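Local coordinates for protein protease Do-like 2, chloroplastic (Arabidopsis thaliana, PDB 4FLN) that acts as a chloroplast serine protease that makes the primary cut in the photodamaged D1 protein of photosystem II, at residues E269-P274 and G297-S302; G312-R317 and R325-Q330; T381-P386 and T402-S407. One frame throughout, in Å; residues are numbered along the deposited sequence.

Interaction 1: residues E269-P274 and G297-S302; sequences ECLKVP and GDVIVS
V273 and V299 both hold CG1 anti to the backbone N (chi1 173° and 179°), which leaves CG2 of each beside its own backbone N and lets the two side chains reach toward each other, tip to tip. V273 CG2 lies 3.8 Å from V299 CG2 and 3.9 Å from V299 CG1, facing both branches of the strand valine. L271 comes at V299 from another direction: its CD2 methyl is 4.1 Å from V299 CG2 and passes 3.7 Å from G297 O, so one leucine branch packs against both the side chain and the backbone that leads into the strand. In this PDZ domain the contact sets the C-terminal end of helix 265-271 on the antiparallel sheet, where strand 299-303 runs between 279-284 and 336-343. A Schellman motif ends the helix at K272, whose positive phi (64°) turns the chain while K272 N still binds E269 O at 3.1 Å; L271 and V273, on either side of this turn, thus both direct their side chains at the strand. L271 also packs on L280, and V299 on L262. Farther out, E269 OE1 is hydrogen-bonded to Y464 OH of a second subunit.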
loop_
_atom_site.group_PDB
_atom_site.type_symbol
_atom_site.label_atom_id
_atom_site.label_comp_id
_atom_site.label_asym_id
_atom_site.label_seq_id
_atom_site.Cartn_x
_atom_site.Cartn_y
_atom_site.Cartn_z
ATOM N N GLU B 269 17.386 34.648 34.179
ATOM C CA GLU B 269 17.716 35.968 34.711
ATOM C C GLU B 269 16.439 36.774 34.993
ATOM O O GLU B 269 16.280 37.375 36.059
ATOM C CB GLU B 269 18.637 36.718 33.750
ATOM C CG GLU B 269 19.305 37.951 34.346
ATOM C CD GLU B 269 20.192 38.675 33.346
ATOM O OE1 GLU B 269 19.655 39.189 32.341
ATOM O OE2 GLU B 269 21.425 38.724 33.560
ATOM N N CYS B 270 15.525 36.766 34.035
ATOM C CA CYS B 270 14.256 37.465 34.171
ATOM C C CYS B 270 13.492 36.980 35.396
ATOM O O CYS B 270 12.929 37.770 36.143
ATOM C CB CYS B 270 13.414 37.229 32.921
ATOM S SG CYS B 270 11.911 38.170 32.857
ATOM N N LEU B 271 13.485 35.670 35.597
ATOM C CA LEU B 271 12.741 35.065 36.690
ATOM C C LEU B 271 13.475 35.123 38.032
ATOM O O LEU B 271 12.914 34.765 39.066
ATOM C CB LEU B 271 12.378 33.625 36.328
ATOM C CG LEU B 271 11.092 33.552 35.509
ATOM C CD1 LEU B 271 11.035 32.295 34.663
ATOM C CD2 LEU B 271 9.911 33.629 36.446
ATOM N N LYS B 272 14.720 35.590 38.008
ATOM C CA LYS B 272 15.526 35.700 39.219
ATOM C C LYS B 272 15.791 34.335 39.830
ATOM O O LYS B 272 15.692 34.156 41.043
ATOM C CB LYS B 272 14.860 36.625 40.247
ATOM C CG LYS B 272 15.362 38.067 40.222
ATOM C CD LYS B 272 15.400 38.634 38.807
ATOM C CE LYS B 272 15.978 40.047 38.784
ATOM N NZ LYS B 272 16.107 40.582 37.393
ATOM N N VAL B 273 16.129 33.379 38.973
ATOM C CA VAL B 273 16.529 32.046 39.401
ATOM C C VAL B 273 18.052 31.947 39.433
ATOM O O VAL B 273 18.703 32.130 38.407
ATOM C CB VAL B 273 15.996 30.983 38.426
ATOM C CG1 VAL B 273 16.545 29.617 38.769
ATOM C CG2 VAL B 273 14.478 30.976 38.420
ATOM N N PRO B 274 18.631 31.683 40.614
ATOM C CA PRO B 274 20.089 31.526 40.740
ATOM C C PRO B 274 20.641 30.160 40.289
ATOM O O PRO B 274 19.977 29.124 40.403
ATOM C CB PRO B 274 20.339 31.738 42.242
ATOM C CG PRO B 274 19.082 32.372 42.773
ATOM C CD PRO B 274 17.983 31.807 41.927
ATOM N N GLY B 297 4.105 31.274 36.792
ATOM C CA GLY B 297 5.227 32.156 37.055
ATOM C C GLY B 297 6.043 31.712 38.254
ATOM O O GLY B 297 7.125 32.241 38.516
ATOM N N ASP B 298 5.517 30.739 38.991
ATOM C CA ASP B 298 6.276 30.098 40.054
ATOM C C ASP B 298 7.358 29.189 39.471
ATOM O O ASP B 298 7.144 28.487 38.478
ATOM C CB ASP B 298 5.349 29.293 40.966
ATOM C CG ASP B 298 4.493 30.177 41.862
ATOM O OD1 ASP B 298 4.541 31.419 41.705
ATOM O OD2 ASP B 298 3.765 29.627 42.721
ATOM N N VAL B 299 8.528 29.207 40.087
ATOM C CA VAL B 299 9.575 28.308 39.666
ATOM C C VAL B 299 9.774 27.294 40.759
ATOM O O VAL B 299 10.312 27.633 41.804
ATOM C CB VAL B 299 10.893 29.055 39.493
ATOM C CG1 VAL B 299 11.997 28.084 39.062
ATOM C CG2 VAL B 299 10.724 30.206 38.494
ATOM N N ILE B 300 9.360 26.047 40.552
ATOM C CA ILE B 300 9.633 25.095 41.613
ATOM C C ILE B 300 11.129 24.793 41.615
ATOM O O ILE B 300 11.756 24.601 40.571
ATOM C CB ILE B 300 8.738 23.797 41.656
ATOM C CG1 ILE B 300 9.545 22.566 41.276
ATOM C CG2 ILE B 300 7.398 23.922 40.896
ATOM C CD1 ILE B 300 9.441 21.480 42.305
ATOM N N VAL B 301 11.678 24.778 42.818
ATOM C CA VAL B 301 13.110 24.764 43.064
ATOM C C VAL B 301 13.520 23.491 43.832
ATOM O O VAL B 301 14.475 22.808 43.472
ATOM C CB VAL B 301 13.570 26.080 43.725
ATOM C CG1 VAL B 301 14.568 25.814 44.823
ATOM C CG2 VAL B 301 14.141 27.023 42.656
ATOM N N SER B 302 12.859 23.232 44.948
ATOM C CA SER B 302 13.063 21.976 45.651
ATOM C C SER B 302 11.763 21.187 45.762
ATOM O O SER B 302 10.677 21.733 45.593
ATOM C CB SER B 302 13.634 22.232 47.044
ATOM O OG SER B 302 12.889 23.231 47.725
#

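Interaction 2: residues G312-R317 and R325-Q330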
loop_
_atom_site.group_PDB
_atom_site.type_symbol
_atom_site.label_atom_id
_atom_site.label_comp_id
_atom_site.label_asym_id
_atom_site.label_seq_id
_atom_site.Cartn_x
_atom_site.Cartn_y
_atom_site.Cartn_z
ATOM N N GLY B 312 14.005 18.660 34.107
ATOM C CA GLY B 312 13.187 18.246 35.225
ATOM C C GLY B 312 13.867 17.429 36.309
ATOM O O GLY B 312 13.233 17.081 37.296
ATOM N N THR B 313 15.146 17.121 36.153
ATOM C CA THR B 313 15.709 16.021 36.939
ATOM C C THR B 313 16.010 16.348 38.401
ATOM O O THR B 313 15.779 17.458 38.866
ATOM C CB THR B 313 16.930 15.384 36.250
ATOM O OG1 THR B 313 18.141 15.979 36.740
ATOM C CG2 THR B 313 16.825 15.573 34.742
ATOM N N VAL B 314 16.579 15.373 39.098
ATOM C CA VAL B 314 16.626 15.373 40.553
ATOM C C VAL B 314 17.470 14.183 41.027
ATOM O O VAL B 314 17.447 13.123 40.412
ATOM C CB VAL B 314 15.195 15.243 41.122
ATOM C CG1 VAL B 314 14.997 13.888 41.773
ATOM C CG2 VAL B 314 14.880 16.373 42.102
ATOM N N PRO B 315 18.245 14.364 42.107
ATOM C CA PRO B 315 19.061 13.271 42.651
ATOM C C PRO B 315 18.268 11.981 42.878
ATOM O O PRO B 315 17.165 11.998 43.422
ATOM C CB PRO B 315 19.576 13.839 43.986
ATOM C CG PRO B 315 18.827 15.132 44.205
ATOM C CD PRO B 315 18.460 15.618 42.844
ATOM N N PHE B 316 18.843 10.863 42.459
ATOM C CA PHE B 316 18.121 9.602 42.438
ATOM C C PHE B 316 18.857 8.569 43.281
ATOM O O PHE B 316 18.453 8.248 44.397
ATOM C CB PHE B 316 18.005 9.136 40.982
ATOM C CG PHE B 316 17.311 7.817 40.806
ATOM C CD1 PHE B 316 16.492 7.306 41.796
ATOM C CD2 PHE B 316 17.492 7.083 39.644
ATOM C CE1 PHE B 316 15.862 6.089 41.626
ATOM C CE2 PHE B 316 16.874 5.867 39.470
ATOM C CZ PHE B 316 16.057 5.367 40.460
ATOM N N ARG B 317 19.948 8.057 42.728
ATOM C CA ARG B 317 20.842 7.159 43.442
ATOM C C ARG B 317 22.258 7.586 43.066
ATOM O O ARG B 317 22.442 8.388 42.148
ATOM C CB ARG B 317 20.555 5.683 43.124
ATOM C CG ARG B 317 20.917 5.241 41.708
ATOM C CD ARG B 317 19.744 4.549 41.006
ATOM N NE ARG B 317 19.499 3.186 41.475
ATOM C CZ ARG B 317 19.330 2.141 40.668
ATOM N NH1 ARG B 317 19.386 2.297 39.356
ATOM N NH2 ARG B 317 19.105 0.938 41.172
ATOM N N ARG B 325 9.175 13.879 38.069
ATOM C CA ARG B 325 7.958 13.076 38.178
ATOM C C ARG B 325 8.096 11.897 39.152
ATOM O O ARG B 325 7.171 11.613 39.921
ATOM C CB ARG B 325 7.517 12.572 36.801
ATOM C CG ARG B 325 6.672 13.586 36.011
ATOM C CD ARG B 325 6.484 13.184 34.543
ATOM N NE ARG B 325 7.729 13.325 33.790
ATOM C CZ ARG B 325 7.938 12.820 32.579
ATOM N NH1 ARG B 325 6.983 12.127 31.969
ATOM N NH2 ARG B 325 9.109 13.000 31.982
ATOM N N TYR B 326 9.247 11.223 39.130
ATOM C CA TYR B 326 9.456 10.048 39.975
ATOM C C TYR B 326 9.110 10.271 41.453
ATOM O O TYR B 326 8.416 9.453 42.059
ATOM C CB TYR B 326 10.884 9.501 39.849
ATOM C CG TYR B 326 11.192 8.430 40.881
ATOM C CD1 TYR B 326 11.970 8.713 41.998
ATOM C CD2 TYR B 326 10.671 7.145 40.756
ATOM C CE1 TYR B 326 12.236 7.747 42.945
ATOM C CE2 TYR B 326 10.931 6.166 41.706
ATOM C CZ TYR B 326 11.714 6.475 42.798
ATOM O OH TYR B 326 11.981 5.510 43.746
ATOM N N LEU B 327 9.599 11.362 42.036
ATOM C CA LEU B 327 9.310 11.636 43.440
ATOM C C LEU B 327 7.812 11.725 43.629
ATOM O O LEU B 327 7.249 11.123 44.535
ATOM C CB LEU B 327 9.960 12.941 43.899
ATOM C CG LEU B 327 11.483 12.932 43.948
ATOM C CD1 LEU B 327 12.012 14.270 44.437
ATOM C CD2 LEU B 327 11.942 11.797 44.840
ATOM N N ILE B 328 7.170 12.484 42.752
ATOM C CA ILE B 328 5.737 12.683 42.827
ATOM C C ILE B 328 4.997 11.348 42.830
ATOM O O ILE B 328 4.035 11.165 43.576
ATOM C CB ILE B 328 5.259 13.531 41.650
ATOM C CG1 ILE B 328 5.920 14.906 41.698
ATOM C CG2 ILE B 328 3.752 13.633 41.645
ATOM C CD1 ILE B 328 5.665 15.728 40.455
ATOM N N SER B 329 5.458 10.415 42.004
ATOM C CA SER B 329 4.778 9.138 41.840
ATOM C C SER B 329 4.974 8.192 43.034
ATOM O O SER B 329 4.197 7.260 43.233
ATOM C CB SER B 329 5.243 8.459 40.553
ATOM O OG SER B 329 6.615 8.109 40.636
ATOM N N GLN B 330 6.007 8.423 43.831
ATOM C CA GLN B 330 6.294 7.519 44.942
ATOM C C GLN B 330 5.440 7.825 46.167
ATOM O O GLN B 330 5.532 7.143 47.190
ATOM C CB GLN B 330 7.787 7.511 45.287
ATOM C CG GLN B 330 8.566 6.413 44.568
ATOM C CD GLN B 330 7.835 5.078 44.590
ATOM O OE1 GLN B 330 7.038 4.773 43.696
ATOM N NE2 GLN B 330 8.092 4.283 45.618
#
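Helix 325-329 belongs to the first PDZ domain and borders a bound peptide, consistent with the groove helix of PDZ folds; it also packs, through two side-chain pairs, on residues 312-317, which include strand 313-315 and end eight positions before the helix begins. V314 and L327 meet tip to tip, V314 CG1 4.0 Å from L327 CD1, with V314 buried. Beside them F316 and Y326 form an aromatic pair. Both rings leave their backbones with CG anti to N (chi1 178° and 171°), which brings them together between the segment 312-317 and the helix. The ring centroids of F316 and Y326 are 5.4 Å apart and the planes are inclined by 56°; the nearest carbons are F316 CE1 and Y326 CE1, 4.2 Å apart. CD of the adjacent R317 lies over one face of the F316 ring, near its rim, 3.5 Å above the plane. No hydrogen bond joins the two segments; the contact is made by one methyl-methyl pair and one ring-ring pair. Within the helix, S329 OG donates to Y326 O at 2.7 Å, and this ties S329 back onto the last turn. Around the contact, V314 and F316 lean on I322 of the adjoining strand 321-323, L327 reaches L306 of strand 306-307, and F316 touches L145. On the helix, R325 makes a salt bridge to D185 and packs against strand 165-178 of the protease domain, while R325 and I328 pack against the backbone of the bound peptide.

Interaction 3: residues T381-P386 and T402-S407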
loop_
_atom_site.group_PDB
_atom_site.type_symbol
_atom_site.label_atom_id
_atom_site.label_comp_id
_atom_site.label_asym_id
_atom_site.label_seq_id
_atom_site.Cartn_x
_atom_site.Cartn_y
_atom_site.Cartn_z
ATOM N N THR B 381 -24.030 9.957 25.559
ATOM C CA THR B 381 -23.025 9.334 26.426
ATOM C C THR B 381 -21.920 10.324 26.762
ATOM O O THR B 381 -21.745 11.334 26.065
ATOM C CB THR B 381 -22.333 8.120 25.789
ATOM O OG1 THR B 381 -22.119 8.374 24.398
ATOM C CG2 THR B 381 -23.146 6.874 25.957
ATOM N N PRO B 382 -21.157 10.034 27.829
ATOM C CA PRO B 382 -19.963 10.833 28.108
ATOM C C PRO B 382 -18.877 10.515 27.081
ATOM O O PRO B 382 -18.747 9.377 26.628
ATOM C CB PRO B 382 -19.551 10.372 29.508
ATOM C CG PRO B 382 -20.747 9.683 30.065
ATOM C CD PRO B 382 -21.399 9.043 28.886
ATOM N N LEU B 383 -18.130 11.535 26.686
ATOM C CA LEU B 383 -17.018 11.352 25.780
ATOM C C LEU B 383 -15.936 10.622 26.564
ATOM O O LEU B 383 -15.650 10.961 27.716
ATOM C CB LEU B 383 -16.510 12.717 25.312
ATOM C CG LEU B 383 -15.906 12.951 23.922
ATOM C CD1 LEU B 383 -14.693 13.841 24.063
ATOM C CD2 LEU B 383 -15.546 11.671 23.207
ATOM N N SER B 384 -15.352 9.605 25.949
ATOM C CA SER B 384 -14.263 8.871 26.574
ATOM C C SER B 384 -13.243 8.485 25.513
ATOM O O SER B 384 -13.537 8.507 24.324
ATOM C CB SER B 384 -14.787 7.627 27.302
ATOM O OG SER B 384 -15.239 6.636 26.394
ATOM N N GLU B 385 -12.040 8.128 25.934
ATOM C CA GLU B 385 -11.029 7.744 24.965
ATOM C C GLU B 385 -11.440 6.501 24.155
ATOM O O GLU B 385 -11.365 6.502 22.922
ATOM C CB GLU B 385 -9.668 7.578 25.633
ATOM C CG GLU B 385 -8.588 8.446 24.996
ATOM C CD GLU B 385 -8.768 9.936 25.280
ATOM O OE1 GLU B 385 -9.106 10.291 26.433
ATOM O OE2 GLU B 385 -8.563 10.754 24.351
ATOM N N PRO B 386 -11.898 5.444 24.844
ATOM C CA PRO B 386 -12.389 4.248 24.150
ATOM C C PRO B 386 -13.434 4.578 23.086
ATOM O O PRO B 386 -13.366 4.018 21.991
ATOM C CB PRO B 386 -13.031 3.439 25.268
ATOM C CG PRO B 386 -12.302 3.846 26.489
ATOM C CD PRO B 386 -11.966 5.298 26.306
ATOM N N THR B 402 -9.950 18.216 19.857
ATOM C CA THR B 402 -9.114 19.121 20.620
ATOM C C THR B 402 -9.590 19.177 22.078
ATOM O O THR B 402 -8.790 18.999 23.001
ATOM C CB THR B 402 -9.051 20.525 19.984
ATOM O OG1 THR B 402 -10.368 21.078 19.919
ATOM C CG2 THR B 402 -8.487 20.440 18.579
ATOM N N LYS B 403 -10.888 19.390 22.288
ATOM C CA LYS B 403 -11.427 19.395 23.648
ATOM C C LYS B 403 -10.957 18.177 24.429
ATOM O O LYS B 403 -10.619 18.278 25.605
ATOM C CB LYS B 403 -12.951 19.477 23.647
ATOM C CG LYS B 403 -13.454 20.893 23.524
ATOM C CD LYS B 403 -14.813 21.084 24.174
ATOM C CE LYS B 403 -15.095 22.568 24.398
ATOM N NZ LYS B 403 -16.508 22.852 24.806
ATOM N N ALA B 404 -10.911 17.028 23.767
ATOM C CA ALA B 404 -10.472 15.812 24.431
ATOM C C ALA B 404 -8.965 15.787 24.681
ATOM O O ALA B 404 -8.502 15.143 25.618
ATOM C CB ALA B 404 -10.898 14.589 23.634
ATOM N N ARG B 405 -8.195 16.425 23.808
ATOM C CA ARG B 405 -6.745 16.495 23.982
ATOM C C ARG B 405 -6.266 17.638 24.892
ATOM O O ARG B 405 -5.335 17.464 25.679
ATOM C CB ARG B 405 -6.040 16.560 22.621
ATOM C CG ARG B 405 -6.449 15.449 21.655
ATOM C CD ARG B 405 -5.946 14.086 22.110
ATOM N NE ARG B 405 -6.903 13.021 21.819
ATOM C CZ ARG B 405 -6.774 11.762 22.234
ATOM N NH1 ARG B 405 -5.720 11.399 22.960
ATOM N NH2 ARG B 405 -7.700 10.866 21.924
ATOM N N TYR B 406 -6.882 18.810 24.728
ATOM C CA TYR B 406 -6.406 20.062 25.332
ATOM C C TYR B 406 -7.116 20.567 26.599
ATOM O O TYR B 406 -6.750 21.609 27.145
ATOM C CB TYR B 406 -6.386 21.176 24.273
ATOM C CG TYR B 406 -5.360 20.960 23.180
ATOM C CD1 TYR B 406 -4.658 22.027 22.633
ATOM C CD2 TYR B 406 -5.083 19.686 22.708
ATOM C CE1 TYR B 406 -3.718 21.824 21.643
ATOM C CE2 TYR B 406 -4.148 19.472 21.724
ATOM C CZ TYR B 406 -3.467 20.541 21.191
ATOM O OH TYR B 406 -2.532 20.316 20.202
ATOM N N SER B 407 -8.137 19.860 27.057
ATOM C CA SER B 407 -8.977 20.406 28.121
ATOM C C SER B 407 -8.855 19.695 29.471
ATOM O O SER B 407 -8.655 18.484 29.539
ATOM C CB SER B 407 -10.437 20.448 27.679
ATOM O OG SER B 407 -11.263 20.793 28.770
#
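E385, A404 and L383 bury the most surface where residues 381-386 approach the helical segment 402-407, and they split the contact into a charged part and an apolar part. E385 carries the charged part. A bend at chi2 (71°) folds its chain so that the carboxylate swings toward R405, with E385 OE2 2.6 Å from R405 NH2 in a salt bridge. E385 OE2 lies over one face of the R405 guanidinium, nearest NH2. Carboxylate and guanidinium planes are 76° apart, far from the coplanar two-pronged pairing of many Glu-Arg bridges; no hydrogen bond is resolved within the salt bridge, and its exact geometry is doubtful at 2.80 Å resolution. R405 gets there along a chain bent at chi2 and chi3, which turns its head back toward E385. The positive charge presumably stabilises the carboxylate of this buried glutamate. L383 and A404 supply the apolar part: L383 CD1 rests 3.9 Å from A404 CB. I388, from helix 385-391, packs on L383, A404 and R405, so the pairs share a neighbour. Helix 398-406 also meets a second subunit, with R405 packing on L398 and Y406 on K399 of that subunit. Strand 378-382 of the antiparallel PDZ sheet leads through S384, the N-cap, into helix 385-391, with a weak bond from S384 OG to L387 N, and helix 398-406 packs against this junction in the second PDZ domain of the hexameric Deg protease.

Interactions 1 and 2 lie in the first PDZ domain, centres 19 Å apart and without touching, and each seats a helix largely by apolar or ring contacts, with no hydrogen bond across: interaction 1 joins a helix end to the PDZ sheet, interaction 2 joins another helix to an earlier part of the chain and adds an aromatic pair. Interaction 3 lies in the second PDZ domain, its centre 34 Å from that of interaction 1 and 30 Å from that of interaction 2, and differs in combining a leucine-alanine contact with a salt bridge. All three are partly buried. Interactions 1 and 3 border the second subunit and interaction 2 a third; segments of interactions 2 and 3 also reach bound peptide.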